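Local coordinates for uncharacterized protein AsqI (Emericella nidulans, PDB 5YY3) that catalyses the zinc-dependent ring contraction of 4'-methoxycyclopenin to 4'-methoxyviridicatin, with release of methyl isocyanate, in aspoquinolone biosynthesis, at residues T269-I273 against R274-M278; N325-G328 against G329-A333; K340-G344 against C345-E349; N607-T611 against Q612-D616. All blocks are in the same frame, centred on the assembly; numbering follows the deposited sequence.

Contact 1: residues T269-I273 against R274-M278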
# COMPACT_ATOMS: atom_id res chain seq x y z
N THR A 269 -24.12 -6.75 -9.08
CA THR A 269 -24.20 -7.29 -10.44
C THR A 269 -25.44 -6.78 -11.14
O THR A 269 -26.31 -6.19 -10.50
CB THR A 269 -24.28 -8.83 -10.47
OG1 THR A 269 -25.56 -9.24 -9.95
CG2 THR A 269 -23.16 -9.46 -9.67
N TRP A 270 -25.53 -7.00 -12.44
CA TRP A 270 -26.82 -6.87 -13.13
C TRP A 270 -27.81 -7.84 -12.50
O TRP A 270 -27.41 -8.87 -11.94
CB TRP A 270 -26.70 -7.16 -14.62
CG TRP A 270 -26.11 -6.03 -15.45
CD1 TRP A 270 -25.58 -4.86 -15.00
CD2 TRP A 270 -26.02 -5.99 -16.88
NE1 TRP A 270 -25.17 -4.09 -16.06
CE2 TRP A 270 -25.43 -4.77 -17.23
CE3 TRP A 270 -26.39 -6.89 -17.90
CZ2 TRP A 270 -25.19 -4.40 -18.56
CZ3 TRP A 270 -26.15 -6.52 -19.21
CH2 TRP A 270 -25.55 -5.29 -19.53
N TYR A 271 -29.09 -7.51 -12.58
CA TYR A 271 -30.10 -8.50 -12.26
C TYR A 271 -30.25 -9.39 -13.47
O TYR A 271 -30.34 -8.88 -14.60
CB TYR A 271 -31.43 -7.86 -11.90
CG TYR A 271 -31.42 -7.24 -10.53
CD1 TYR A 271 -31.00 -5.93 -10.34
CD2 TYR A 271 -31.82 -7.98 -9.41
CE1 TYR A 271 -30.98 -5.36 -9.08
CE2 TYR A 271 -31.80 -7.42 -8.13
CZ TYR A 271 -31.39 -6.11 -7.97
OH TYR A 271 -31.37 -5.56 -6.71
N SER A 272 -30.24 -10.70 -13.23
CA SER A 272 -30.50 -11.69 -14.28
C SER A 272 -31.75 -11.38 -15.07
O SER A 272 -31.72 -11.33 -16.30
CB SER A 272 -30.62 -13.09 -13.67
OG SER A 272 -29.35 -13.67 -13.51
N ILE A 273 -32.86 -11.18 -14.36
CA ILE A 273 -34.11 -10.87 -15.02
C ILE A 273 -34.47 -9.42 -14.77
O ILE A 273 -34.45 -8.61 -15.69
CB ILE A 273 -35.25 -11.83 -14.58
CG1 ILE A 273 -35.06 -13.20 -15.25
CG2 ILE A 273 -36.61 -11.32 -15.05
CD1 ILE A 273 -34.16 -14.12 -14.54
N ARG A 274 -34.76 -9.07 -13.53
CA ARG A 274 -35.15 -7.69 -13.23
C ARG A 274 -34.95 -7.39 -11.75
O ARG A 274 -34.77 -8.31 -10.96
CB ARG A 274 -36.61 -7.43 -13.65
CG ARG A 274 -37.64 -7.80 -12.57
CD ARG A 274 -38.97 -7.06 -12.76
NE ARG A 274 -38.80 -5.61 -12.84
CZ ARG A 274 -39.22 -4.86 -13.86
NH1 ARG A 274 -39.85 -5.42 -14.89
NH2 ARG A 274 -39.03 -3.55 -13.84
N ASN A 275 -34.97 -6.11 -11.39
CA ASN A 275 -35.01 -5.71 -9.99
C ASN A 275 -36.46 -5.87 -9.49
O ASN A 275 -37.35 -5.17 -9.97
CB ASN A 275 -34.53 -4.27 -9.82
CG ASN A 275 -34.30 -3.88 -8.38
OD1 ASN A 275 -34.92 -4.43 -7.47
ND2 ASN A 275 -33.40 -2.92 -8.16
N PRO A 276 -36.68 -6.80 -8.54
CA PRO A 276 -38.02 -7.10 -7.98
C PRO A 276 -38.63 -5.86 -7.34
O PRO A 276 -39.83 -5.63 -7.42
CB PRO A 276 -37.75 -8.16 -6.92
CG PRO A 276 -36.37 -8.62 -7.13
CD PRO A 276 -35.62 -7.57 -7.87
N ASP A 277 -37.77 -5.06 -6.72
CA ASP A 277 -38.19 -3.88 -5.98
C ASP A 277 -38.22 -2.62 -6.82
O ASP A 277 -38.40 -1.54 -6.28
CB ASP A 277 -37.25 -3.69 -4.80
CG ASP A 277 -37.32 -4.84 -3.84
OD1 ASP A 277 -38.16 -5.75 -4.06
OD2 ASP A 277 -36.51 -4.87 -2.89
N MET A 278 -38.00 -2.77 -8.12
CA MET A 278 -38.08 -1.64 -9.04
C MET A 278 -39.38 -1.72 -9.83
O MET A 278 -39.61 -2.69 -10.55
CB MET A 278 -36.87 -1.63 -9.98
CG MET A 278 -36.69 -0.33 -10.72
SD MET A 278 -35.30 -0.44 -11.87
CE MET A 278 -35.17 1.27 -12.39
O HOH W 1 -34.10 -5.89 -4.85
O HOH W 2 -33.35 -11.14 -11.47
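An Asx turn at Asn-275 is stacked on the ring of Tyr-271 in the irregular connection between helices 210-231 and 288-304. Asn-275 CA sits over the middle of the ring, 3.8 Å from its centroid and only 5° off the normal, a CH-pi contact. Asn-275 has CG anti to its own N (chi1 -169°), which carries the amide outward over the hydroxyl end of the ring; the two planes lie 25° apart, with ND2 3.6 Å from Tyr-271 CE1. The neighbouring residues approach the ring obliquely: Arg-274 O comes within 3.3 Å of Tyr-271 CD2, and Pro-276 CD lies 3.8 Å from Tyr-271 CE2, its side chain crossing that of the tyrosine at about a right angle.

The amide is held at both atoms. Asn-275 OD1 accepts from Asp-277 N at 3.0 Å, the bond that defines the Asx turn, while ND2 donates to the carbonyls of Glu-365 and Tyr-368. A water also donates to Asn-275 OD1; Tyr-271 OH and Asp-277 OD2 are weak, competing acceptors for its other proton. A type I turn from Asn-275 to Met-278 overlaps this arrangement. Asn-275 O receives Met-278 N at 3.1 Å and, from the opposite face of its plane, Arg-274 NE at 3.2 Å. The arginine is bent at chi3, keeps this oxygen in its guanidinium plane, and extends NH2 to Asn-283 O. A second subunit packs against the same region, its Leu-613 on Ile-273, its Thr-618 on Arg-274 and its Gly-619 on Pro-276.

Contact 2: residues N325-G328 against G329-A333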
# COMPACT_ATOMS: atom_id res chain seq x y z
N ASN A 325 -19.49 3.70 -38.37
CA ASN A 325 -20.76 4.42 -38.32
C ASN A 325 -21.91 3.46 -38.09
O ASN A 325 -22.85 3.77 -37.35
CB ASN A 325 -20.99 5.20 -39.60
CG ASN A 325 -22.02 6.29 -39.42
OD1 ASN A 325 -22.03 6.98 -38.40
ND2 ASN A 325 -22.92 6.42 -40.40
N PHE A 326 -21.83 2.30 -38.71
CA PHE A 326 -22.91 1.33 -38.60
C PHE A 326 -22.82 0.55 -37.30
O PHE A 326 -23.82 0.39 -36.62
CB PHE A 326 -22.92 0.38 -39.80
CG PHE A 326 -23.77 0.86 -40.93
CD1 PHE A 326 -25.16 0.65 -40.92
CD2 PHE A 326 -23.21 1.54 -42.01
CE1 PHE A 326 -25.96 1.11 -41.97
CE2 PHE A 326 -24.01 2.00 -43.07
CZ PHE A 326 -25.39 1.78 -43.05
N VAL A 327 -21.63 0.07 -36.96
CA VAL A 327 -21.46 -0.63 -35.70
C VAL A 327 -21.85 0.28 -34.53
O VAL A 327 -22.58 -0.14 -33.63
CB VAL A 327 -20.01 -1.12 -35.52
CG1 VAL A 327 -19.81 -1.67 -34.09
CG2 VAL A 327 -19.68 -2.19 -36.55
N GLY A 328 -21.36 1.52 -34.54
CA GLY A 328 -21.70 2.49 -33.52
C GLY A 328 -23.17 2.83 -33.54
O GLY A 328 -23.82 2.88 -32.48
N GLY A 329 -23.71 3.05 -34.74
CA GLY A 329 -25.12 3.37 -34.90
C GLY A 329 -26.06 2.29 -34.37
O GLY A 329 -27.03 2.58 -33.67
N ILE A 330 -25.77 1.04 -34.70
CA ILE A 330 -26.62 -0.04 -34.26
C ILE A 330 -26.55 -0.23 -32.73
O ILE A 330 -27.58 -0.42 -32.08
CB ILE A 330 -26.27 -1.33 -35.01
CG1 ILE A 330 -26.83 -1.23 -36.43
CG2 ILE A 330 -26.80 -2.57 -34.26
CD1 ILE A 330 -26.43 -2.33 -37.36
N LEU A 331 -25.34 -0.16 -32.17
CA LEU A 331 -25.16 -0.19 -30.71
C LEU A 331 -26.05 0.83 -30.01
O LEU A 331 -26.55 0.58 -28.91
CB LEU A 331 -23.69 0.07 -30.34
CG LEU A 331 -22.74 -1.12 -30.52
CD1 LEU A 331 -21.28 -0.71 -30.38
CD2 LEU A 331 -23.10 -2.25 -29.54
N ASP A 332 -26.26 1.98 -30.66
CA ASP A 332 -27.05 3.05 -30.07
C ASP A 332 -28.46 3.11 -30.65
O ASP A 332 -29.17 4.10 -30.46
CB ASP A 332 -26.33 4.39 -30.26
CG ASP A 332 -26.90 5.49 -29.39
OD1 ASP A 332 -26.98 5.32 -28.15
OD2 ASP A 332 -27.26 6.55 -29.96
N ALA A 333 -28.87 2.03 -31.33
CA ALA A 333 -30.23 1.87 -31.92
C ALA A 333 -30.68 3.04 -32.79
O ALA A 333 -31.82 3.50 -32.72
CB ALA A 333 -31.26 1.64 -30.83
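Ile-330 N donates to Phe-326 O at 2.8 Å with a nearly straight bond (164°), and Leu-331 N does likewise to Val-327 O at 3.1 Å. Before them Gly-329 N reaches Asn-325 O at 2.8 Å, and after them Asp-332 N reaches Gly-328 O at 3.2 Å, both bonds more bent. These four are the last i to i+4 bonds of helix 323-331. The helix ends in a Schellman motif: Ala-333, with positive phi, is its C-prime residue, and its N turns back to Ile-330 O.

Side chains pack over the carbonyls of the preceding turn. Ile-330 CG1 lies 3.4 Å from Phe-326 O, and Leu-331 CG is 3.3 Å from Val-327 O. With CG1 anti to its N (chi1 172°), Val-327 runs beside Leu-331 in the same direction, Val-327 CG1 4.1 Å from Leu-331 CD1. This apolar side meets Ile-298 and Ile-302 of helix 288-304, while Phe-326 and Ile-330 rest on Leu-338 of helix 335-339.

Asp-332 lies about 7 Å, side chain to side chain, from the zinc ligands His-190 and His-218. Its OD2 is hydrogen-bonded to Tyr-193 OH and its OD1 to Asn-357 ND2, so both carboxylate oxygens are engaged. The four carbonyls of residues 325 to 328 are thus satisfied within the buried helix, and the carboxylate at its end is fixed in orientation close to the zinc site.

Contact 3: residues K340-G344 against C345-E349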
# COMPACT_ATOMS: atom_id res chain seq x y z
N LYS A 340 -31.93 5.09 -43.68
CA LYS A 340 -32.03 6.01 -44.81
C LYS A 340 -30.95 5.77 -45.87
O LYS A 340 -30.89 6.48 -46.87
CB LYS A 340 -31.94 7.47 -44.32
CG LYS A 340 -33.03 7.86 -43.34
CD LYS A 340 -32.98 9.35 -42.97
CE LYS A 340 -33.58 10.24 -44.05
NZ LYS A 340 -33.99 11.58 -43.55
N LEU A 341 -30.10 4.77 -45.64
CA LEU A 341 -29.00 4.44 -46.55
C LEU A 341 -29.15 3.07 -47.20
O LEU A 341 -28.30 2.65 -47.98
CB LEU A 341 -27.68 4.49 -45.79
CG LEU A 341 -27.30 5.92 -45.43
CD1 LEU A 341 -26.10 5.95 -44.50
CD2 LEU A 341 -27.03 6.67 -46.73
N LEU A 342 -30.23 2.37 -46.87
CA LEU A 342 -30.38 0.98 -47.27
C LEU A 342 -31.36 0.82 -48.43
O LEU A 342 -31.88 -0.28 -48.67
CB LEU A 342 -30.84 0.13 -46.08
CG LEU A 342 -30.00 0.17 -44.80
CD1 LEU A 342 -30.52 -0.85 -43.79
CD2 LEU A 342 -28.52 -0.05 -45.07
N GLY A 343 -31.60 1.93 -49.14
CA GLY A 343 -32.44 1.95 -50.34
C GLY A 343 -33.76 1.20 -50.29
O GLY A 343 -34.06 0.39 -51.17
N GLY A 344 -34.56 1.47 -49.25
CA GLY A 344 -35.86 0.84 -49.12
C GLY A 344 -35.86 -0.41 -48.25
O GLY A 344 -36.85 -1.15 -48.23
N CYS A 345 -34.77 -0.64 -47.53
CA CYS A 345 -34.69 -1.78 -46.62
C CYS A 345 -34.51 -1.36 -45.17
O CYS A 345 -34.08 -0.24 -44.89
CB CYS A 345 -33.56 -2.72 -47.05
SG CYS A 345 -34.05 -3.95 -48.30
N SER A 346 -34.85 -2.25 -44.24
CA SER A 346 -34.74 -1.94 -42.82
C SER A 346 -33.82 -2.91 -42.07
O SER A 346 -33.86 -4.13 -42.29
CB SER A 346 -36.12 -1.92 -42.16
OG SER A 346 -36.90 -0.85 -42.67
N LEU A 347 -32.99 -2.37 -41.18
CA LEU A 347 -32.15 -3.20 -40.32
C LEU A 347 -33.01 -4.00 -39.35
O LEU A 347 -34.01 -3.48 -38.86
CB LEU A 347 -31.14 -2.35 -39.55
CG LEU A 347 -29.93 -1.82 -40.34
CD1 LEU A 347 -29.23 -0.72 -39.57
CD2 LEU A 347 -28.94 -2.94 -40.72
N ASP A 348 -32.62 -5.25 -39.09
CA ASP A 348 -33.38 -6.15 -38.21
C ASP A 348 -33.19 -5.81 -36.71
O ASP A 348 -32.30 -6.35 -36.05
CB ASP A 348 -32.96 -7.60 -38.50
CG ASP A 348 -33.88 -8.62 -37.85
OD1 ASP A 348 -34.73 -8.22 -37.02
OD2 ASP A 348 -33.75 -9.83 -38.17
N GLU A 349 -34.05 -4.93 -36.20
CA GLU A 349 -33.97 -4.47 -34.81
C GLU A 349 -34.22 -5.57 -33.79
O GLU A 349 -33.94 -5.40 -32.61
CB GLU A 349 -34.97 -3.34 -34.57
CG GLU A 349 -34.99 -2.31 -35.68
CD GLU A 349 -35.74 -1.05 -35.28
OE1 GLU A 349 -36.19 -0.99 -34.11
OE2 GLU A 349 -35.86 -0.14 -36.13
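Cys-345 N and Leu-342 O make the polar link here, a weak hydrogen bond of 3.1 Å bent to 131°. It closes a tight reversal through Gly-343 and Gly-344. Both glycines have positive phi, and their backbone angles are close to those of a type I' turn. Cys-345 is the last residue of the turn, its CB 3.4 Å from Leu-342 O. Leu-342 CB in turn lies against the cysteine carbonyl, 3.5 Å from Cys-345 O.

The apolar contacts all involve Leu-342. Its CB meets Cys-345 CB at 4.1 Å. Further out, Leu-342 CD1 reaches Leu-347 CG at 3.6 Å and Leu-347 CD2 at 4.0 Å, the two leucine side chains crossing at about a right angle. In Leu-342, CG stands anti to the carbonyl carbon (chi1 -55°) and the chain then runs extended, which sends CD1 past the cysteine to the second leucine. Beneath this pair lies helix 323-331: Leu-342 packs on Phe-326 and Leu-347 on Ile-330, while Leu-347 also touches Tyr-335 and Leu-338.

Leu-347 N donates to Asn-339 OD1, and the backbones of Ser-346 and Asp-348 bond to Thr-310 and Glu-308. Asp-348, centre of an inverse gamma turn, is the N-cap of the next helix; its OD1 accepts from Glu-350 N and its OD2 forms a salt bridge with Arg-351. The whole is a surface connection between helices 335-339 and 349-352, reversed at a turn of type I' geometry through two glycines and ended by an aspartate N-cap.

Contact 4: residues N607-T611 against Q612-D616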
# COMPACT_ATOMS: atom_id res chain seq x y z
N ASN A 607 -8.16 5.05 -36.24
CA ASN A 607 -9.54 4.58 -36.11
C ASN A 607 -9.79 3.27 -36.85
O ASN A 607 -10.82 2.63 -36.66
CB ASN A 607 -10.50 5.66 -36.59
CG ASN A 607 -10.27 6.04 -38.05
OD1 ASN A 607 -9.15 5.92 -38.56
ND2 ASN A 607 -11.32 6.51 -38.72
N ARG A 608 -8.84 2.87 -37.69
CA ARG A 608 -8.86 1.54 -38.32
C ARG A 608 -7.48 0.94 -38.23
O ARG A 608 -6.52 1.66 -37.99
CB ARG A 608 -9.29 1.62 -39.79
CG ARG A 608 -10.76 1.47 -40.00
CD ARG A 608 -11.17 2.03 -41.32
NE ARG A 608 -11.91 3.27 -41.12
CZ ARG A 608 -13.18 3.31 -40.73
NH1 ARG A 608 -13.83 2.17 -40.53
NH2 ARG A 608 -13.79 4.48 -40.56
N ALA A 609 -7.36 -0.37 -38.42
CA ALA A 609 -6.03 -0.97 -38.40
C ALA A 609 -5.26 -0.47 -39.62
O ALA A 609 -5.87 -0.01 -40.59
CB ALA A 609 -6.11 -2.49 -38.40
N TRP A 610 -3.93 -0.56 -39.58
CA TRP A 610 -3.12 -0.13 -40.72
C TRP A 610 -2.73 -1.33 -41.54
O TRP A 610 -2.30 -2.36 -41.03
CB TRP A 610 -1.86 0.61 -40.29
CG TRP A 610 -2.13 1.85 -39.52
CD1 TRP A 610 -3.34 2.45 -39.32
CD2 TRP A 610 -1.16 2.64 -38.82
NE1 TRP A 610 -3.18 3.57 -38.54
CE2 TRP A 610 -1.85 3.71 -38.22
CE3 TRP A 610 0.22 2.55 -38.65
CZ2 TRP A 610 -1.21 4.68 -37.46
CZ3 TRP A 610 0.86 3.51 -37.90
CH2 TRP A 610 0.15 4.56 -37.31
N THR A 611 -2.87 -1.18 -42.85
CA THR A 611 -2.68 -2.28 -43.75
C THR A 611 -1.19 -2.66 -43.79
O THR A 611 -0.83 -3.83 -43.98
CB THR A 611 -3.23 -1.92 -45.14
OG1 THR A 611 -3.46 -3.12 -45.88
CG2 THR A 611 -2.26 -1.05 -45.90
N GLN A 612 -0.33 -1.67 -43.54
CA GLN A 612 1.11 -1.90 -43.45
C GLN A 612 1.47 -2.89 -42.33
O GLN A 612 2.51 -3.55 -42.38
CB GLN A 612 1.85 -0.58 -43.23
CG GLN A 612 1.99 0.31 -44.49
CD GLN A 612 0.69 0.99 -44.90
OE1 GLN A 612 -0.21 1.18 -44.09
NE2 GLN A 612 0.60 1.38 -46.17
N LEU A 613 0.61 -2.98 -41.32
CA LEU A 613 0.81 -3.91 -40.21
C LEU A 613 0.01 -5.21 -40.37
O LEU A 613 0.54 -6.30 -40.13
CB LEU A 613 0.46 -3.24 -38.89
CG LEU A 613 1.29 -2.01 -38.52
CD1 LEU A 613 0.83 -1.47 -37.18
CD2 LEU A 613 2.74 -2.37 -38.48
N THR A 614 -1.26 -5.12 -40.78
CA THR A 614 -2.07 -6.33 -40.95
C THR A 614 -1.51 -7.23 -42.05
O THR A 614 -1.72 -8.45 -42.01
CB THR A 614 -3.54 -6.01 -41.26
OG1 THR A 614 -3.61 -5.19 -42.43
CG2 THR A 614 -4.19 -5.28 -40.09
N GLU A 615 -0.80 -6.64 -43.02
CA GLU A 615 -0.24 -7.43 -44.12
C GLU A 615 1.26 -7.69 -43.95
O GLU A 615 1.88 -8.35 -44.78
CB GLU A 615 -0.52 -6.73 -45.46
CG GLU A 615 -2.01 -6.68 -45.83
CD GLU A 615 -2.30 -5.83 -47.08
OE1 GLU A 615 -1.35 -5.22 -47.63
OE2 GLU A 615 -3.49 -5.77 -47.49
N ASP A 616 1.85 -7.19 -42.86
CA ASP A 616 3.25 -7.48 -42.57
C ASP A 616 3.47 -8.99 -42.54
O ASP A 616 2.69 -9.73 -41.93
CB ASP A 616 3.66 -6.86 -41.23
CG ASP A 616 5.10 -7.17 -40.86
OD1 ASP A 616 5.98 -7.21 -41.76
OD2 ASP A 616 5.35 -7.42 -39.66
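Thr-614 turns back on the residues that start its helix. Its CB lies 3.9 Å from Trp-610 O. From there OG1 takes the position between its own N and carbonyl carbon (chi1 57°), which brings it to 3.3 Å from Thr-611 CA. Trp-610 O, 3.4 Å from this OG1, and Thr-611 O are alternative weak acceptors for its proton. The other branch, CG2, lies against Trp-610 O and touches Ala-609 CB, 3.8 Å away.

Trp-610 is the N-cap of the single-turn helix 611-614, in the Ig-like domain of this hemocyanin-type fold. Its carbonyl is gripped twice, by Leu-613 N at 3.0 Å and, almost straight (170°), by Thr-614 N at 3.0 Å; Glu-615 N bonds to Thr-611 O in turn. The indole bonds through NE1 to Pro-605 O and meets the ring of Tyr-504 edge-to-face, while Leu-613 CD1 approaches it obliquely.

On the outer side Glu-615 OE2 comes within 3.1 Å of Thr-611 OG1, but the angle is too poor for a hydrogen bond. A bend at chi2 (74°) folds the Gln-612 amide back along Thr-611, its OE1 3.5 Å from Thr-611 CG2. That amide is secured at both ends, OE1 by Ile-415 N and NE2 by Asp-414 OD1. Asp-616 bonds to Thr-618 through OD1 and packs on Ile-273 of a second subunit.

Four local contacts follow in series along the chain, none crossing or enclosing another. Contact 1 shapes the connection into helix 288-304. Contact 2 then ends helix 323-331, and contact 3 closes the reversal after helix 335-339. Contacts 2 and 3 touch through leucine, isoleucine and phenylalanine side chains, binding the surface loop to the buried helix; all three belong to the hemocyanin-type metal-binding domain. Contact 4 comes much later, in the Ig-like domain, where Arg-608 packs on Cys-323 and Leu-324 of the helix of contact 2. Contacts 1 and 4 are about 43 Å apart between centres within one chain, yet they meet between neighbouring subunits.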